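Local coordinates for protein-tyrosine-phosphatase (Vibrio vulnificus, PDB 7DHF) that probably removes phosphate from phosphotyrosine in proteins, as a low-molecular-weight protein tyrosine phosphatase, at residues 13-17 and 70-74; 19-23 and 35-39; 83-89 and 107-111; 115-121 and 133-138. The protein carries 1 engineered substitution. All blocks are in the same frame, centred on the assembly; numbering follows the deposited sequence.

Interaction 1: residues 13-17 and 70-74. With PO4 (phosphate ion), chain E.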
# COMPACT_ATOMS: atom_id res chain seq x y z
N VAL A 13 -3.09 -0.95 6.93
CA VAL A 13 -3.46 -1.55 8.21
C VAL A 13 -3.51 -3.08 8.14
O VAL A 13 -2.81 -3.77 8.88
CB VAL A 13 -4.77 -0.95 8.76
CG1 VAL A 13 -5.18 -1.64 10.06
CG2 VAL A 13 -4.62 0.54 8.97
N GLY A 14 -4.35 -3.62 7.26
CA GLY A 14 -4.53 -5.06 7.19
C GLY A 14 -3.65 -5.74 6.17
O GLY A 14 -3.42 -6.96 6.24
N ASN A 15 -3.15 -4.98 5.20
CA ASN A 15 -2.36 -5.51 4.09
C ASN A 15 -3.15 -6.55 3.29
O ASN A 15 -2.61 -7.54 2.81
CB ASN A 15 -1.01 -6.05 4.56
CG ASN A 15 -0.00 -6.24 3.42
OD1 ASN A 15 0.79 -7.19 3.44
ND2 ASN A 15 -0.01 -5.34 2.45
N ILE A 16 -4.45 -6.29 3.12
CA ILE A 16 -5.30 -7.13 2.27
C ILE A 16 -6.07 -6.35 1.22
O ILE A 16 -6.54 -6.97 0.24
CB ILE A 16 -6.26 -8.01 3.11
CG1 ILE A 16 -7.12 -7.15 4.04
CG2 ILE A 16 -5.48 -9.07 3.88
CD1 ILE A 16 -8.31 -7.88 4.64
N CYS A 17 -6.24 -5.04 1.35
CA CYS A 17 -7.03 -4.27 0.39
C CYS A 17 -6.20 -3.19 -0.31
O CYS A 17 -5.74 -3.40 -1.43
CB CYS A 17 -8.26 -3.66 1.07
SG CYS A 17 -9.49 -4.87 1.61
N HIS A 70 -0.66 -12.75 -3.32
CA HIS A 70 -0.25 -11.86 -2.25
C HIS A 70 -0.41 -12.56 -0.91
O HIS A 70 -1.31 -13.38 -0.72
CB HIS A 70 -1.12 -10.60 -2.26
CG HIS A 70 -0.88 -9.70 -1.09
ND1 HIS A 70 0.27 -8.95 -0.96
CD2 HIS A 70 -1.63 -9.44 0.01
CE1 HIS A 70 0.21 -8.26 0.17
NE2 HIS A 70 -0.93 -8.54 0.78
N GLN A 71 0.48 -12.23 0.02
CA GLN A 71 0.39 -12.70 1.40
C GLN A 71 0.55 -11.51 2.32
O GLN A 71 1.60 -10.85 2.31
CB GLN A 71 1.46 -13.75 1.70
CG GLN A 71 1.32 -15.04 0.92
CD GLN A 71 2.46 -16.00 1.18
OE1 GLN A 71 3.63 -15.65 0.99
NE2 GLN A 71 2.14 -17.19 1.64
N SER A 72 -0.48 -11.23 3.12
CA SER A 72 -0.41 -10.13 4.08
C SER A 72 0.74 -10.35 5.06
O SER A 72 0.96 -11.46 5.54
CB SER A 72 -1.73 -10.04 4.84
OG SER A 72 -1.64 -9.13 5.92
N GLN A 73 1.47 -9.28 5.34
CA GLN A 73 2.57 -9.33 6.30
C GLN A 73 2.51 -8.13 7.23
O GLN A 73 1.99 -7.07 6.88
CB GLN A 73 3.94 -9.41 5.62
CG GLN A 73 4.46 -8.10 5.05
CD GLN A 73 5.84 -8.24 4.45
OE1 GLN A 73 6.69 -8.96 4.98
NE2 GLN A 73 6.07 -7.57 3.33
N GLN A 74 3.10 -8.31 8.41
CA GLN A 74 3.10 -7.29 9.45
C GLN A 74 4.26 -6.32 9.27
O GLN A 74 5.37 -6.71 8.91
CB GLN A 74 3.24 -7.98 10.82
CG GLN A 74 3.47 -7.04 12.00
CD GLN A 74 2.31 -6.10 12.25
OE1 GLN A 74 1.14 -6.50 12.17
NE2 GLN A 74 2.61 -4.85 12.56
P PO4 E . -5.34 -2.39 3.88
O1 PO4 E . -5.93 -3.78 4.04
O2 PO4 E . -6.27 -1.59 3.00
O3 PO4 E . -4.00 -2.55 3.21
O4 PO4 E . -5.21 -1.75 5.24
O HOH W 1 2.98 -8.49 1.95
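Asn15 and His70 meet with the amide of one and the ring of the other turned almost perpendicular, their planes 83° apart. The ring presents its edge: NE2 of His70 gives its hydrogen to the backbone O of Asn15 at 2.8 Å, the acceptor lying close to the ring plane. With CG anti to the backbone N (chi1 -163°), the Asn15 OD1 arrives at the 70-74 loop and accepts from the backbone N of Gln73 at 2.9 Å, in the amide plane and on a lone pair. A water also lies between OD1 and the carbonyl O of Gln71. The other end of the amide, ND2, is held by Ser19 and Ser37, so both ends are engaged and the flip of the group is settled. Ser72 adds a third direct bond, its OG donating to Gly14 O at 2.8 Å, while its CB rests 4.0 Å from Ile16 CG2.

On its concave side, residues 13-17 wrap a phosphate ion. Val13 N and Gly14 N share O4, Ile16 N and Cys17 N share O1, and Asn15 N adds a weak bond to O3. These residues form most of the P-loop of low-molecular-weight tyrosine phosphatases, next to the engineered Ala12 at the predicted nucleophile position. Two outward carbonyls and the Asn15 amide are bonded from behind, bracing the loop with its N-H groups turned inward, which would suit a substrate's negatively charged phosphoryl group.

Interaction 2: residues 19-23 and 35-39; sequences SPTGE and VASAG. With PO4 (phosphate ion), chain E.
Glu23 and Ser37 join helix 18-29 to strand 34-39 inside a beta-alpha-beta unit, the crossover that starts from strand 7-12 and whose strand-to-helix connection is the P-loop. The short helix and strand segments run nearly antiparallel, at 172°, with their axes 7.3 Å apart.

One direct hydrogen bond crosses the contact. Ser37 OG donates to Glu23 OE1 at 2.6 Å, meeting the oxygen nearly along its C-O bond. The glutamate gets there by being stretched out: CG is anti to the backbone N (chi1 173°) and the chain stays extended beyond it, so the carboxylate lies over the strand backbone. Ser37 OG also accepts from Asn15 ND2, which makes this hydroxyl a relay between the carboxylate and the phosphate loop.

Two waters extend the polar link. One lies between Glu23 OE1 and Ser37 N, from which it accepts; the other lies between Glu23 OE2 and Val35 O. Each carboxylate oxygen therefore has a water close by that also touches the strand backbone.

Van der Waals contacts flank the polar centre. Val35 CG1 sits 3.5 Å from Glu23 O and 4.0 Å from Glu23 CG, while at the start of the helix the CB atoms of Ser19 and Ser37 approach to 4.0 Å.

The phosphate ion is gripped by the first turn of the helix. Ser19 uses both of its donors on a single oxygen: N reaches PO4 O3 at 3.0 Å, and OG, placed between the backbone N and carbonyl carbon by a chi1 of 52°, reaches the same O3 at 2.6 Å.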
# COMPACT_ATOMS: atom_id res chain seq x y z
N SER A 19 -3.18 -1.67 0.46
CA SER A 19 -1.73 -1.73 0.34
C SER A 19 -1.26 -2.78 -0.67
O SER A 19 -0.33 -2.50 -1.43
CB SER A 19 -1.03 -1.85 1.71
OG SER A 19 -1.54 -2.91 2.49
N PRO A 20 -1.88 -3.97 -0.75
CA PRO A 20 -1.51 -4.85 -1.87
C PRO A 20 -1.89 -4.28 -3.23
O PRO A 20 -1.14 -4.46 -4.20
CB PRO A 20 -2.25 -6.16 -1.56
CG PRO A 20 -3.34 -5.79 -0.64
CD PRO A 20 -2.82 -4.64 0.17
N THR A 21 -3.02 -3.59 -3.32
CA THR A 21 -3.40 -2.96 -4.58
C THR A 21 -2.37 -1.91 -4.98
O THR A 21 -1.88 -1.90 -6.12
CB THR A 21 -4.80 -2.35 -4.47
OG1 THR A 21 -5.76 -3.38 -4.20
CG2 THR A 21 -5.19 -1.65 -5.77
N GLY A 22 -2.02 -1.02 -4.05
CA GLY A 22 -1.02 -0.01 -4.34
C GLY A 22 0.33 -0.61 -4.69
O GLY A 22 1.02 -0.11 -5.58
N GLU A 23 0.72 -1.68 -4.00
CA GLU A 23 1.95 -2.38 -4.34
C GLU A 23 1.96 -2.78 -5.81
O GLU A 23 2.92 -2.50 -6.54
CB GLU A 23 2.10 -3.64 -3.47
CG GLU A 23 3.27 -4.55 -3.87
CD GLU A 23 3.17 -5.94 -3.28
OE1 GLU A 23 2.75 -6.07 -2.11
OE2 GLU A 23 3.50 -6.91 -4.00
N VAL A 35 8.75 -3.23 -5.33
CA VAL A 35 7.64 -2.73 -4.53
C VAL A 35 7.07 -3.89 -3.73
O VAL A 35 6.81 -4.96 -4.29
CB VAL A 35 6.55 -2.07 -5.40
CG1 VAL A 35 5.57 -1.31 -4.52
CG2 VAL A 35 7.17 -1.15 -6.43
N ALA A 36 6.87 -3.67 -2.44
CA ALA A 36 6.22 -4.62 -1.55
C ALA A 36 5.20 -3.86 -0.71
O ALA A 36 5.00 -2.65 -0.88
CB ALA A 36 7.25 -5.34 -0.66
N SER A 37 4.54 -4.56 0.22
CA SER A 37 3.57 -3.91 1.08
C SER A 37 3.50 -4.61 2.42
O SER A 37 3.93 -5.76 2.57
CB SER A 37 2.18 -3.83 0.43
OG SER A 37 1.68 -5.12 0.12
N ALA A 38 2.94 -3.91 3.41
CA ALA A 38 2.79 -4.45 4.75
C ALA A 38 1.69 -3.71 5.48
O ALA A 38 1.27 -2.62 5.07
CB ALA A 38 4.10 -4.36 5.54
N GLY A 39 1.23 -4.30 6.58
CA GLY A 39 0.16 -3.74 7.36
C GLY A 39 0.55 -3.47 8.80
O GLY A 39 1.17 -4.32 9.46
P PO4 E . -5.34 -2.39 3.88
O1 PO4 E . -5.93 -3.78 4.04
O2 PO4 E . -6.27 -1.59 3.00
O3 PO4 E . -4.00 -2.55 3.21
O4 PO4 E . -5.21 -1.75 5.24
O HOH W 2 4.37 -7.49 -0.29
O HOH W 3 5.04 -6.18 -6.31

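Interaction 3: residues 83-89 and 107-111; sequences YDLILVM and KTMLF
Strands 85-88 and 108-110 run parallel, crossing at -38°, as the two strands of a beta-alpha-beta unit whose connection is helix 92-100. The backbone ladder alternates in the parallel manner: Ile86 N to Lys107 O, Met109 N to Ile86 O, Val88 N to Met109 O and Phe111 N to Val88 O, the last at 2.7 Å.

Ile86, Val88, Thr108 and Leu110 point to one face, the first three packing on helix 92-100, and Val88 CG1 meets Thr108 CG2 at 3.9 Å. Leu87 and Met109 occupy the other face, next to Trp145 of helix 128-146; Leu87 CD2 lies 3.9 Å from Met109 CB. The Leu85 side chain crosses that of Met109 at about a right angle, CD1 lying 3.7 Å from Met109 SD. At the opening end, the extended Lys107 chain runs past the Asp84 carbonyl to bring NZ to Tyr83 O at 2.8 Å, with Cys80 O as a further acceptor.

At the C-terminal end, Met89 and Phe111 lie side by side. A bend at chi2 (-68°) turns the methionine tip over the ring: SD makes an oblique Met-aromatic contact, and the CE methyl a CH-pi contact over the centre of one face, 3.7 Å from the Phe111 centroid.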
# COMPACT_ATOMS: atom_id res chain seq x y z
N TYR A 83 13.73 -1.07 2.94
CA TYR A 83 13.12 -0.26 1.89
C TYR A 83 13.58 1.18 1.98
O TYR A 83 13.86 1.70 3.07
CB TYR A 83 11.58 -0.38 1.94
CG TYR A 83 11.15 -1.79 1.63
CD1 TYR A 83 10.88 -2.18 0.32
CD2 TYR A 83 11.08 -2.76 2.63
CE1 TYR A 83 10.52 -3.48 0.03
CE2 TYR A 83 10.72 -4.05 2.34
CZ TYR A 83 10.44 -4.41 1.04
OH TYR A 83 10.09 -5.70 0.75
N ASP A 84 13.69 1.81 0.82
CA ASP A 84 14.15 3.19 0.71
C ASP A 84 13.03 4.20 0.89
O ASP A 84 13.28 5.34 1.31
CB ASP A 84 14.78 3.42 -0.67
CG ASP A 84 15.91 2.46 -0.96
OD1 ASP A 84 16.84 2.37 -0.14
OD2 ASP A 84 15.86 1.80 -2.02
N LEU A 85 11.80 3.81 0.56
CA LEU A 85 10.66 4.71 0.58
C LEU A 85 9.46 3.93 1.10
O LEU A 85 9.23 2.79 0.70
CB LEU A 85 10.35 5.22 -0.83
CG LEU A 85 9.16 6.16 -0.98
CD1 LEU A 85 9.37 7.46 -0.22
CD2 LEU A 85 8.90 6.44 -2.46
N ILE A 86 8.70 4.56 2.00
CA ILE A 86 7.49 3.98 2.56
C ILE A 86 6.34 4.92 2.25
O ILE A 86 6.42 6.12 2.55
CB ILE A 86 7.61 3.75 4.08
CG1 ILE A 86 8.80 2.83 4.38
CG2 ILE A 86 6.32 3.17 4.64
CD1 ILE A 86 9.14 2.73 5.85
N LEU A 87 5.28 4.39 1.63
CA LEU A 87 4.11 5.17 1.25
C LEU A 87 2.90 4.63 2.01
O LEU A 87 2.49 3.49 1.78
CB LEU A 87 3.88 5.10 -0.26
CG LEU A 87 5.01 5.64 -1.13
CD1 LEU A 87 4.67 5.47 -2.60
CD2 LEU A 87 5.30 7.10 -0.83
N VAL A 88 2.34 5.45 2.90
CA VAL A 88 1.20 5.05 3.71
C VAL A 88 -0.09 5.52 3.05
O VAL A 88 -0.12 6.53 2.34
CB VAL A 88 1.30 5.57 5.17
CG1 VAL A 88 2.51 4.97 5.86
CG2 VAL A 88 1.36 7.10 5.20
N MET A 89 -1.18 4.80 3.32
CA MET A 89 -2.46 5.11 2.69
C MET A 89 -3.19 6.25 3.40
O MET A 89 -3.99 6.95 2.76
CB MET A 89 -3.33 3.86 2.63
CG MET A 89 -2.89 2.88 1.56
SD MET A 89 -3.17 3.55 -0.10
CE MET A 89 -2.20 2.41 -1.09
N LYS A 107 11.78 8.60 5.69
CA LYS A 107 11.46 8.03 4.39
C LYS A 107 9.99 7.65 4.24
O LYS A 107 9.63 6.99 3.27
CB LYS A 107 12.35 6.82 4.09
CG LYS A 107 12.23 5.68 5.09
CD LYS A 107 13.31 4.64 4.84
CE LYS A 107 13.24 3.53 5.86
NZ LYS A 107 14.35 2.56 5.68
N THR A 108 9.14 8.08 5.17
CA THR A 108 7.71 7.75 5.13
C THR A 108 6.95 8.94 4.56
O THR A 108 7.02 10.05 5.10
CB THR A 108 7.20 7.37 6.52
OG1 THR A 108 7.88 6.19 6.97
CG2 THR A 108 5.69 7.10 6.49
N MET A 109 6.21 8.70 3.48
CA MET A 109 5.44 9.72 2.79
C MET A 109 4.05 9.17 2.50
O MET A 109 3.75 8.00 2.76
CB MET A 109 6.17 10.14 1.50
CG MET A 109 7.61 10.58 1.76
SD MET A 109 8.53 11.02 0.28
CE MET A 109 10.18 11.24 0.94
N LEU A 110 3.18 10.02 1.95
CA LEU A 110 1.77 9.68 1.76
C LEU A 110 1.54 9.15 0.35
O LEU A 110 1.95 9.78 -0.63
CB LEU A 110 0.90 10.92 1.99
CG LEU A 110 -0.61 10.68 2.00
CD1 LEU A 110 -1.04 9.88 3.22
CD2 LEU A 110 -1.35 12.00 1.95
N PHE A 111 0.86 8.00 0.26
CA PHE A 111 0.57 7.45 -1.06
C PHE A 111 -0.16 8.46 -1.93
O PHE A 111 0.18 8.65 -3.10
CB PHE A 111 -0.24 6.15 -0.93
CG PHE A 111 -0.18 5.29 -2.15
CD1 PHE A 111 0.75 4.26 -2.24
CD2 PHE A 111 -1.03 5.50 -3.22
CE1 PHE A 111 0.82 3.46 -3.37
CE2 PHE A 111 -0.96 4.71 -4.35
CZ PHE A 111 -0.04 3.69 -4.42

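Interaction 4: residues 115-121 and 133-138; sequences IGQKDIP and HAYQLI
Leu137 projects from helix 128-146 into the loop 115-121, and each part of its side chain finds a different neighbour. CB lies against Ile120, 3.9 Å from CG1, the two side chains sliding past each other in opposite directions. With CG anti to the carbonyl carbon (chi1 -65°), the branch point passes over one face of the His133 ring, toward its rim, a contact within the helix one turn apart. From there the methyls part. CD1 meets the ring of Pro121, 4.1 Å from its CD. CD2 meets Lys118 CE at 3.9 Å and Ile115 CD1 at 4.1 Å; both side chains cross that of Leu137 at about a right angle. Lys118 contributes its hydrocarbon portion here, folded by bends at chi3 and chi4.

Ile120 extends the packing to the next helix residue. Its CD1 comes within 3.9 Å of Ile138 CG1, and its CG2 faces Ala134. At the outer margin Pro121 CG touches the edge of the His133 ring, 4.2 Å from CD2.

The two segments thus meet mainly by apolar packing, without a hydrogen bond between them, while the loop backbone makes polar links to other parts of the fold: Ile120 O accepts from Arg18 NH1. Pro121 directly precedes Asp122, the predicted proton donor, so this packing seats on the C-terminal helix the approach to the Asp-bearing loop, which borders the active site in low-molecular-weight tyrosine phosphatases.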
# COMPACT_ATOMS: atom_id res chain seq x y z
N ILE A 115 -2.35 13.85 -5.13
CA ILE A 115 -3.76 14.09 -5.44
C ILE A 115 -4.37 14.91 -4.32
O ILE A 115 -5.46 14.59 -3.83
CB ILE A 115 -4.52 12.77 -5.71
CG1 ILE A 115 -4.34 11.79 -4.54
CG2 ILE A 115 -4.04 12.15 -7.01
CD1 ILE A 115 -5.29 10.59 -4.60
N GLY A 116 -3.68 15.96 -3.90
CA GLY A 116 -4.16 16.81 -2.83
C GLY A 116 -3.82 16.34 -1.44
O GLY A 116 -4.49 16.74 -0.49
N GLN A 117 -2.80 15.49 -1.30
CA GLN A 117 -2.43 14.93 -0.00
C GLN A 117 -3.65 14.31 0.69
O GLN A 117 -3.95 14.57 1.85
CB GLN A 117 -1.73 15.96 0.87
CG GLN A 117 -0.49 16.53 0.19
CD GLN A 117 0.39 17.34 1.11
OE1 GLN A 117 1.36 16.83 1.66
NE2 GLN A 117 0.07 18.62 1.26
N LYS A 118 -4.35 13.46 -0.07
CA LYS A 118 -5.61 12.87 0.36
C LYS A 118 -5.38 11.47 0.92
O LYS A 118 -4.58 10.70 0.39
CB LYS A 118 -6.56 12.75 -0.84
CG LYS A 118 -7.50 13.93 -1.04
CD LYS A 118 -8.18 13.88 -2.41
CE LYS A 118 -8.91 12.57 -2.70
NZ LYS A 118 -10.13 12.39 -1.88
N ASP A 119 -6.09 11.16 2.00
CA ASP A 119 -6.15 9.79 2.50
C ASP A 119 -6.96 8.93 1.55
O ASP A 119 -7.87 9.40 0.86
CB ASP A 119 -6.82 9.75 3.87
CG ASP A 119 -5.96 10.35 4.97
OD1 ASP A 119 -4.78 10.67 4.71
OD2 ASP A 119 -6.47 10.47 6.10
N ILE A 120 -6.63 7.64 1.51
CA ILE A 120 -7.37 6.66 0.72
C ILE A 120 -8.08 5.73 1.69
O ILE A 120 -7.42 4.97 2.42
CB ILE A 120 -6.44 5.90 -0.24
CG1 ILE A 120 -5.83 6.89 -1.24
CG2 ILE A 120 -7.20 4.79 -0.95
CD1 ILE A 120 -4.78 6.31 -2.15
N PRO A 121 -9.41 5.75 1.77
CA PRO A 121 -10.12 5.00 2.81
C PRO A 121 -10.16 3.50 2.55
O PRO A 121 -10.16 3.03 1.41
CB PRO A 121 -11.53 5.60 2.78
CG PRO A 121 -11.69 6.08 1.39
CD PRO A 121 -10.34 6.54 0.93
N HIS A 133 -13.76 2.85 -5.85
CA HIS A 133 -13.30 4.16 -5.41
C HIS A 133 -11.86 4.10 -4.92
O HIS A 133 -11.03 4.95 -5.27
CB HIS A 133 -14.22 4.68 -4.30
CG HIS A 133 -13.76 5.97 -3.70
ND1 HIS A 133 -13.75 7.16 -4.39
CD2 HIS A 133 -13.30 6.26 -2.45
CE1 HIS A 133 -13.31 8.13 -3.61
NE2 HIS A 133 -13.03 7.61 -2.43
N ALA A 134 -11.54 3.09 -4.10
CA ALA A 134 -10.17 2.94 -3.62
C ALA A 134 -9.20 2.74 -4.78
O ALA A 134 -8.13 3.35 -4.82
CB ALA A 134 -10.08 1.78 -2.63
N TYR A 135 -9.56 1.87 -5.74
CA TYR A 135 -8.68 1.64 -6.87
C TYR A 135 -8.45 2.92 -7.66
O TYR A 135 -7.32 3.20 -8.08
CB TYR A 135 -9.22 0.54 -7.78
CG TYR A 135 -8.20 0.15 -8.83
CD1 TYR A 135 -7.31 -0.88 -8.60
CD2 TYR A 135 -8.09 0.87 -10.02
CE1 TYR A 135 -6.35 -1.22 -9.53
CE2 TYR A 135 -7.13 0.54 -10.95
CZ TYR A 135 -6.26 -0.51 -10.70
OH TYR A 135 -5.30 -0.85 -11.63
N GLN A 136 -9.51 3.70 -7.87
CA GLN A 136 -9.37 4.95 -8.62
C GLN A 136 -8.35 5.87 -7.97
O GLN A 136 -7.45 6.40 -8.64
CB GLN A 136 -10.73 5.65 -8.72
CG GLN A 136 -10.70 6.94 -9.52
CD GLN A 136 -10.41 6.71 -10.99
OE1 GLN A 136 -10.78 5.68 -11.55
NE2 GLN A 136 -9.75 7.67 -11.62
N LEU A 137 -8.47 6.09 -6.66
CA LEU A 137 -7.53 6.96 -5.96
C LEU A 137 -6.12 6.38 -6.00
O LEU A 137 -5.15 7.10 -6.22
CB LEU A 137 -7.98 7.19 -4.52
CG LEU A 137 -9.29 7.96 -4.33
CD1 LEU A 137 -9.64 8.04 -2.85
CD2 LEU A 137 -9.21 9.36 -4.93
N ILE A 138 -6.00 5.07 -5.78
CA ILE A 138 -4.68 4.43 -5.81
C ILE A 138 -4.06 4.59 -7.19
O ILE A 138 -2.87 4.91 -7.32
CB ILE A 138 -4.80 2.96 -5.39
CG1 ILE A 138 -5.13 2.87 -3.90
CG2 ILE A 138 -3.51 2.19 -5.70
CD1 ILE A 138 -5.51 1.48 -3.42

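How the interactions relate
All four contacts belong to one low-molecular-weight phosphatase fold, a four-stranded parallel sheet flanked by helices. Interaction 2 is nested within the chain loop closed by interaction 1; interactions 3 and 4 follow in series. Interactions 1 and 2, with centres about 7 Å apart, share the phosphate ion and join through Gln73 O to Gly39 N. Interactions 2 and 3 reach the same sheet, the former at outermost strand 34-39, the latter at 85-88 and 108-110, outermost on the other side, and Gly22 packs on Phe111 between them. Interaction 4, about 18 Å from interaction 1 between centres, connects to interaction 3 through Met89 O and Ile120 N. Phosphate loop, sheet and the approach to the predicted proton donor thus form one continuous framework.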